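Side-chain contacts in 2-oxoadipate dioxygenase/decarboxylase, chloroplastic/amyloplastic (Oryza sativa, PDB 6W1K), which catalyses the iron(II)-dependent, oxygen-consuming decarboxylation and hydroxylation of 2-oxoadipate to D-2-hydroxyglutarate, a step of plastid lysine breakdown: residues K41-L46 against K215-N220; E45-R48 against H54-Y57. All blocks are in the same frame, centred on the assembly; numbering follows the deposited sequence.

In the fold
Starting from the N terminus, the chain runs through helix 16-36 and enters helix 38-51, on which both contacts begin. Contact 2 closes a short local loop: seven residues after R48 the chain has turned and laid I55 against the end of the same helix, just before strand 57-65. Contact 1 closes a far longer one, bringing the C-terminal end of helix 210-219 against the middle of helix 38-51. The short loop of contact 2 is nested inside the long one of contact 1, the two sharing E45 and L46 at their start. F216 touches V47, so helix 38-51 ties helix 210-219 to the lead-in of strand 57-65.

Contact 1. Residues K41-L46 against K215-N220; sequences KTILEL and KFVEDN
Residues 41-46 of helix 38-51 meet the C-terminal end of helix 210-219, with I43 and V217 at the closest backbone approach, their CA atoms 7.4 Å apart. The contact is made by van der Waals packing, apolar at I43-V217 and L46-F216, and against a carboxamide at N220. L46 does most of the touching. Its CB sits 4.0 Å from F216 CZ, the far end of the ring, while the backbone O of L46 lies near the ring plane at its edge. Farther along the same side chain, CD1 abuts the amide of N220, 3.7 Å from CG, the two side chains coming from opposite directions. I43 and V217 cross at about a right angle, CD1 of I43 reaching to CG1 of V217 at 4.1 Å. This is helix-to-helix packing on the outer side of the curled, mixed sheet of a glyoxalase-clan fold; I43 and V217 both also rest on F268 of strand 258-271, the strand that carries the iron ligand E267. N220 stands just past the helix and folds back over it: ND2 donates to F216 O at 3.0 Å, arriving from above the carbonyl plane, and lies 3.5 Å above one face of the F216 ring, toward its rim. CG of N220 points opposite its own carbonyl carbon (chi1 -84°), which carries the amide back toward F216. With an alanine here in place of N220, F216 O would probably be left without this side-chain donor and a gap would open beside L46 CD1.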
ATOM      1  N   LYS A  41      -7.932   7.053  -9.419  1.00 32.16           N
ATOM      2  CA  LYS A  41      -9.315   6.861  -9.822  1.00 34.00           C
ATOM      3  C   LYS A  41      -9.434   6.785 -11.336  1.00 33.82           C
ATOM      4  O   LYS A  41     -10.185   5.959 -11.865  1.00 34.85           O
ATOM      5  CB  LYS A  41     -10.171   7.996  -9.275  1.00 38.08           C
ATOM      6  CG  LYS A  41     -11.653   7.916  -9.589  1.00 43.06           C
ATOM      7  CD  LYS A  41     -12.387   9.112  -8.993  1.00 51.19           C
ATOM      8  CE  LYS A  41     -13.861   9.127  -9.392  1.00 61.96           C
ATOM      9  NZ  LYS A  41     -14.530  10.438  -9.068  1.00 72.50           N
ATOM     10  N   THR A  42      -8.725   7.659 -12.055  1.00 34.55           N
ATOM     11  CA  THR A  42      -8.826   7.640 -13.510  1.00 36.35           C
ATOM     12  C   THR A  42      -8.249   6.360 -14.090  1.00 34.79           C
ATOM     13  O   THR A  42      -8.839   5.759 -14.990  1.00 35.09           O
ATOM     14  CB  THR A  42      -8.112   8.842 -14.117  1.00 40.37           C
ATOM     15  OG1 THR A  42      -8.789  10.021 -13.715  1.00 38.52           O
ATOM     16  CG2 THR A  42      -8.122   8.755 -15.660  1.00 39.81           C
ATOM     17  N   ILE A  43      -7.072   5.956 -13.609  1.00 33.83           N
ATOM     18  CA  ILE A  43      -6.433   4.752 -14.124  1.00 34.08           C
ATOM     19  C   ILE A  43      -7.320   3.532 -13.902  1.00 33.92           C
ATOM     20  O   ILE A  43      -7.428   2.673 -14.779  1.00 34.29           O
ATOM     21  CB  ILE A  43      -5.048   4.564 -13.477  1.00 33.94           C
ATOM     22  CG1 ILE A  43      -4.061   5.559 -14.070  1.00 34.80           C
ATOM     23  CG2 ILE A  43      -4.493   3.155 -13.741  1.00 34.00           C
ATOM     24  CD1 ILE A  43      -2.708   5.618 -13.374  1.00 35.17           C
ATOM     25  N   LEU A  44      -7.948   3.421 -12.722  1.00 32.91           N
ATOM     26  CA  LEU A  44      -8.848   2.297 -12.478  1.00 32.84           C
ATOM     27  C   LEU A  44     -10.038   2.314 -13.436  1.00 34.27           C
ATOM     28  O   LEU A  44     -10.497   1.262 -13.910  1.00 34.56           O
ATOM     29  CB  LEU A  44      -9.309   2.321 -11.023  1.00 31.49           C
ATOM     30  CG  LEU A  44      -8.256   1.902  -9.995  1.00 31.29           C
ATOM     31  CD1 LEU A  44      -8.687   2.321  -8.605  1.00 31.77           C
ATOM     32  CD2 LEU A  44      -8.031   0.395 -10.065  1.00 31.10           C
ATOM     33  N   GLU A  45     -10.540   3.498 -13.763  1.00 37.35           N
ATOM     34  CA  GLU A  45     -11.592   3.566 -14.772  1.00 42.02           C
ATOM     35  C   GLU A  45     -11.059   3.166 -16.146  1.00 41.00           C
ATOM     36  O   GLU A  45     -11.746   2.469 -16.908  1.00 40.95           O
ATOM     37  CB  GLU A  45     -12.192   4.970 -14.803  1.00 47.75           C
ATOM     38  CG  GLU A  45     -12.943   5.324 -13.516  1.00 58.46           C
ATOM     39  CD  GLU A  45     -13.347   6.796 -13.415  1.00 67.71           C
ATOM     40  OE1 GLU A  45     -12.862   7.611 -14.234  1.00 66.88           O
ATOM     41  OE2 GLU A  45     -14.151   7.132 -12.506  1.00 65.89           O
ATOM     42  N   LEU A  46      -9.846   3.609 -16.492  1.00 41.83           N
ATOM     43  CA  LEU A  46      -9.309   3.300 -17.817  1.00 41.77           C
ATOM     44  C   LEU A  46      -9.072   1.802 -17.988  1.00 39.71           C
ATOM     45  O   LEU A  46      -9.287   1.241 -19.072  1.00 39.17           O
ATOM     46  CB  LEU A  46      -8.005   4.064 -18.048  1.00 46.08           C
ATOM     47  CG  LEU A  46      -8.115   5.570 -18.312  1.00 49.16           C
ATOM     48  CD1 LEU A  46      -6.716   6.218 -18.261  1.00 49.01           C
ATOM     49  CD2 LEU A  46      -8.796   5.867 -19.644  1.00 50.33           C
ATOM     50  N   LYS A 215       3.149   0.755 -20.620  1.00 51.62           N
ATOM     51  CA  LYS A 215       3.023   1.599 -21.807  1.00 54.72           C
ATOM     52  C   LYS A 215       1.593   2.121 -21.956  1.00 51.92           C
ATOM     53  O   LYS A 215       1.379   3.259 -22.383  1.00 51.30           O
ATOM     54  CB  LYS A 215       3.457   0.831 -23.052  1.00 63.31           C
ATOM     55  CG  LYS A 215       3.313   1.611 -24.353  1.00 73.49           C
ATOM     56  CD  LYS A 215       2.809   0.712 -25.464  1.00 84.88           C
ATOM     57  CE  LYS A 215       3.296   1.163 -26.849  1.00 91.62           C
ATOM     58  NZ  LYS A 215       3.540   2.641 -26.948  1.00 92.31           N
ATOM     59  N   PHE A 216       0.601   1.306 -21.597  1.00 51.54           N
ATOM     60  CA  PHE A 216      -0.784   1.771 -21.540  1.00 51.14           C
ATOM     61  C   PHE A 216      -0.931   2.974 -20.602  1.00 47.17           C
ATOM     62  O   PHE A 216      -1.590   3.958 -20.945  1.00 45.98           O
ATOM     63  CB  PHE A 216      -1.685   0.598 -21.109  1.00 52.57           C
ATOM     64  CG  PHE A 216      -3.122   0.979 -20.837  1.00 57.51           C
ATOM     65  CD1 PHE A 216      -3.561   1.191 -19.529  1.00 57.98           C
ATOM     66  CD2 PHE A 216      -4.030   1.113 -21.880  1.00 57.88           C
ATOM     67  CE1 PHE A 216      -4.870   1.550 -19.264  1.00 57.87           C
ATOM     68  CE2 PHE A 216      -5.342   1.459 -21.626  1.00 60.89           C
ATOM     69  CZ  PHE A 216      -5.766   1.677 -20.307  1.00 59.23           C
ATOM     70  N   VAL A 217      -0.317   2.928 -19.422  1.00 43.54           N
ATOM     71  CA  VAL A 217      -0.455   4.040 -18.489  1.00 42.41           C
ATOM     72  C   VAL A 217       0.240   5.278 -19.037  1.00 45.08           C
ATOM     73  O   VAL A 217      -0.320   6.383 -19.020  1.00 44.19           O
ATOM     74  CB  VAL A 217       0.095   3.641 -17.111  1.00 40.55           C
ATOM     75  CG1 VAL A 217       0.186   4.857 -16.184  1.00 39.79           C
ATOM     76  CG2 VAL A 217      -0.764   2.606 -16.514  1.00 39.06           C
ATOM     77  N   GLU A 218       1.453   5.110 -19.570  1.00 49.54           N
ATOM     78  CA  GLU A 218       2.197   6.255 -20.087  1.00 55.19           C
ATOM     79  C   GLU A 218       1.528   6.860 -21.312  1.00 52.90           C
ATOM     80  O   GLU A 218       1.615   8.078 -21.535  1.00 52.35           O
ATOM     81  CB  GLU A 218       3.627   5.834 -20.425  1.00 63.47           C
ATOM     82  CG  GLU A 218       4.478   5.478 -19.206  1.00 75.11           C
ATOM     83  CD  GLU A 218       5.858   4.932 -19.582  1.00 87.08           C
ATOM     84  OE1 GLU A 218       5.974   4.203 -20.598  1.00 84.50           O
ATOM     85  OE2 GLU A 218       6.828   5.246 -18.855  1.00 85.90           O
ATOM     86  N   ASP A 219       0.866   6.041 -22.127  1.00 56.26           N
ATOM     87  CA  ASP A 219       0.220   6.594 -23.309  1.00 58.96           C
ATOM     88  C   ASP A 219      -1.095   7.292 -22.990  1.00 56.71           C
ATOM     89  O   ASP A 219      -1.591   8.048 -23.829  1.00 55.04           O
ATOM     90  CB  ASP A 219       0.009   5.499 -24.351  1.00 70.43           C
ATOM     91  CG  ASP A 219       1.311   5.108 -25.052  1.00 80.32           C
ATOM     92  OD1 ASP A 219       1.370   3.981 -25.581  1.00 80.50           O
ATOM     93  OD2 ASP A 219       2.277   5.915 -25.068  1.00 80.71           O
ATOM     94  N   ASN A 220      -1.645   7.088 -21.800  1.00 53.89           N
ATOM     95  CA  ASN A 220      -2.796   7.847 -21.328  1.00 54.59           C
ATOM     96  C   ASN A 220      -2.396   9.083 -20.528  1.00 52.98           C
ATOM     97  O   ASN A 220      -3.267   9.742 -19.954  1.00 54.46           O
ATOM     98  CB  ASN A 220      -3.705   6.946 -20.498  1.00 58.11           C
ATOM     99  CG  ASN A 220      -4.652   6.140 -21.363  1.00 62.39           C
ATOM    100  OD1 ASN A 220      -5.587   6.686 -21.954  1.00 62.13           O
ATOM    101  ND2 ASN A 220      -4.400   4.839 -21.465  1.00 61.32           N
TER

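Contact 2. Residues E45-R48 against H54-Y57; sequences ELVR and HICY. With SO4 (sulfate ion), chain G.
The guanidinium of R48 has a sulfate at its edge, with O3 near the plane and the sulfur in it, while the root of the same side chain touches I55 through CB. The main bond is from NE of R48 to sulfate O3, 2.7 Å long and fairly straight, with an N-H...O angle of 160°. A second, weak one runs from NH2 to O1 at 3.5 Å, so the anion is held mainly through NE. The arginine chain is bent at chi2 (74°), and this bend comes between the CB that touches I55 and the charged end that meets the ion. On its other side NH1 makes a long, weak ion pair with D53. The sulfate probably came from the crystallisation liquor.

The apolar half of the contact belongs to I55. Its CG1 lies 3.9 Å from V47 CG1, the two branched side chains meeting at a slant. I55 CD1 goes on to reach R48, 4.1 Å from its CB and close to its backbone N as well. I55 CG1 stands opposite the carbonyl carbon (chi1 -63°), and with the chain extended beyond it the terminal methyl is carried onto the helix backbone. V47 is buried, with F213 and F216 of helix 210-219 also against it. H54 ND1, for its part, hydrogen-bonds to D51 OD1 at the end of the helix.

Backbone bonds from I55 to G114 and from C56 to S199 fasten the returning chain to its neighbours. The arrangement is a helix-turn-strand connection, the C-terminal end of helix 38-51 packed on the residues leading into strand 57-65, which bears the iron ligand H59.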
ATOM      1  N   GLU A  45     -10.540   3.498 -13.763  1.00 37.35           N
ATOM      2  CA  GLU A  45     -11.592   3.566 -14.772  1.00 42.02           C
ATOM      3  C   GLU A  45     -11.059   3.166 -16.146  1.00 41.00           C
ATOM      4  O   GLU A  45     -11.746   2.469 -16.908  1.00 40.95           O
ATOM      5  CB  GLU A  45     -12.192   4.970 -14.803  1.00 47.75           C
ATOM      6  CG  GLU A  45     -12.943   5.324 -13.516  1.00 58.46           C
ATOM      7  CD  GLU A  45     -13.347   6.796 -13.415  1.00 67.71           C
ATOM      8  OE1 GLU A  45     -12.862   7.611 -14.234  1.00 66.88           O
ATOM      9  OE2 GLU A  45     -14.151   7.132 -12.506  1.00 65.89           O
ATOM     10  N   LEU A  46      -9.846   3.609 -16.492  1.00 41.83           N
ATOM     11  CA  LEU A  46      -9.309   3.300 -17.817  1.00 41.77           C
ATOM     12  C   LEU A  46      -9.072   1.802 -17.988  1.00 39.71           C
ATOM     13  O   LEU A  46      -9.287   1.241 -19.072  1.00 39.17           O
ATOM     14  CB  LEU A  46      -8.005   4.064 -18.048  1.00 46.08           C
ATOM     15  CG  LEU A  46      -8.115   5.570 -18.312  1.00 49.16           C
ATOM     16  CD1 LEU A  46      -6.716   6.218 -18.261  1.00 49.01           C
ATOM     17  CD2 LEU A  46      -8.796   5.867 -19.644  1.00 50.33           C
ATOM     18  N   VAL A  47      -8.579   1.150 -16.943  1.00 38.76           N
ATOM     19  CA  VAL A  47      -8.330  -0.282 -17.019  1.00 39.34           C
ATOM     20  C   VAL A  47      -9.642  -1.044 -17.143  1.00 41.35           C
ATOM     21  O   VAL A  47      -9.746  -2.016 -17.900  1.00 41.14           O
ATOM     22  CB  VAL A  47      -7.522  -0.728 -15.786  1.00 39.78           C
ATOM     23  CG1 VAL A  47      -7.456  -2.252 -15.740  1.00 39.54           C
ATOM     24  CG2 VAL A  47      -6.124  -0.090 -15.807  1.00 37.91           C
ATOM     25  N   ARG A  48     -10.654  -0.638 -16.379  1.00 43.51           N
ATOM     26  CA  ARG A  48     -11.944  -1.316 -16.461  1.00 46.25           C
ATOM     27  C   ARG A  48     -12.514  -1.213 -17.867  1.00 46.04           C
ATOM     28  O   ARG A  48     -13.014  -2.201 -18.411  1.00 45.35           O
ATOM     29  CB  ARG A  48     -12.913  -0.727 -15.437  1.00 49.74           C
ATOM     30  CG  ARG A  48     -14.369  -1.155 -15.633  1.00 54.04           C
ATOM     31  CD  ARG A  48     -14.603  -2.599 -15.207  1.00 56.92           C
ATOM     32  NE  ARG A  48     -16.015  -2.987 -15.281  1.00 59.86           N
ATOM     33  CZ  ARG A  48     -16.894  -2.805 -14.302  1.00 64.04           C
ATOM     34  NH1 ARG A  48     -16.509  -2.241 -13.161  1.00 59.85           N
ATOM     35  NH2 ARG A  48     -18.159  -3.189 -14.455  1.00 66.71           N
ATOM     36  N   HIS A  54     -12.303  -6.941 -14.345  1.00 40.57           N
ATOM     37  CA  HIS A  54     -11.365  -7.963 -13.905  1.00 39.05           C
ATOM     38  C   HIS A  54     -10.301  -7.421 -12.971  1.00 36.49           C
ATOM     39  O   HIS A  54      -9.265  -8.066 -12.799  1.00 36.01           O
ATOM     40  CB  HIS A  54     -10.669  -8.604 -15.100  1.00 41.81           C
ATOM     41  CG  HIS A  54     -11.617  -9.124 -16.125  1.00 47.65           C
ATOM     42  ND1 HIS A  54     -11.763  -8.547 -17.365  1.00 54.42           N
ATOM     43  CD2 HIS A  54     -12.495 -10.149 -16.074  1.00 46.77           C
ATOM     44  CE1 HIS A  54     -12.678  -9.214 -18.047  1.00 51.43           C
ATOM     45  NE2 HIS A  54     -13.125 -10.200 -17.293  1.00 48.66           N
ATOM     46  N   ILE A  55     -10.508  -6.247 -12.394  1.00 34.89           N
ATOM     47  CA  ILE A  55      -9.514  -5.618 -11.545  1.00 36.07           C
ATOM     48  C   ILE A  55      -9.511  -6.286 -10.171  1.00 33.53           C
ATOM     49  O   ILE A  55     -10.525  -6.315  -9.466  1.00 33.44           O
ATOM     50  CB  ILE A  55      -9.783  -4.112 -11.429  1.00 38.49           C
ATOM     51  CG1 ILE A  55      -9.645  -3.443 -12.804  1.00 41.30           C
ATOM     52  CG2 ILE A  55      -8.862  -3.481 -10.454  1.00 37.31           C
ATOM     53  CD1 ILE A  55     -10.083  -1.998 -12.785  1.00 42.46           C
ATOM     54  N   CYS A  56      -8.365  -6.825  -9.794  1.00 33.44           N
ATOM     55  CA  CYS A  56      -8.146  -7.417  -8.487  1.00 34.27           C
ATOM     56  C   CYS A  56      -7.024  -6.656  -7.806  1.00 30.86           C
ATOM     57  O   CYS A  56      -6.061  -6.239  -8.450  1.00 31.26           O
ATOM     58  CB  CYS A  56      -7.773  -8.885  -8.609  1.00 38.90           C
ATOM     59  SG  CYS A  56      -9.082  -9.842  -9.390  1.00 43.38           S
ATOM     60  N   TYR A  57      -7.137  -6.517  -6.505  1.00 28.71           N
ATOM     61  CA  TYR A  57      -6.188  -5.746  -5.735  1.00 28.86           C
ATOM     62  C   TYR A  57      -5.143  -6.680  -5.162  1.00 28.83           C
ATOM     63  O   TYR A  57      -5.468  -7.569  -4.378  1.00 31.01           O
ATOM     64  CB  TYR A  57      -6.902  -4.998  -4.628  1.00 28.47           C
ATOM     65  CG  TYR A  57      -7.741  -3.848  -5.122  1.00 31.17           C
ATOM     66  CD1 TYR A  57      -7.400  -3.147  -6.275  1.00 34.41           C
ATOM     67  CD2 TYR A  57      -8.856  -3.432  -4.412  1.00 32.02           C
ATOM     68  CE1 TYR A  57      -8.156  -2.055  -6.704  1.00 38.32           C
ATOM     69  CE2 TYR A  57      -9.624  -2.333  -4.842  1.00 36.09           C
ATOM     70  CZ  TYR A  57      -9.263  -1.657  -5.984  1.00 41.04           C
ATOM     71  OH  TYR A  57      -9.994  -0.576  -6.419  1.00 41.74           O
TER
HETATM   72  S   SO4 G 403     -18.077  -4.380 -18.269  1.00105.19           S
HETATM   73  O1  SO4 G 403     -18.538  -5.290 -17.223  1.00105.18           O
HETATM   74  O2  SO4 G 403     -17.660  -5.154 -19.435  1.00105.45           O
HETATM   75  O3  SO4 G 403     -16.948  -3.590 -17.780  1.00104.91           O
HETATM   76  O4  SO4 G 403     -19.174  -3.486 -18.642  1.00105.34           O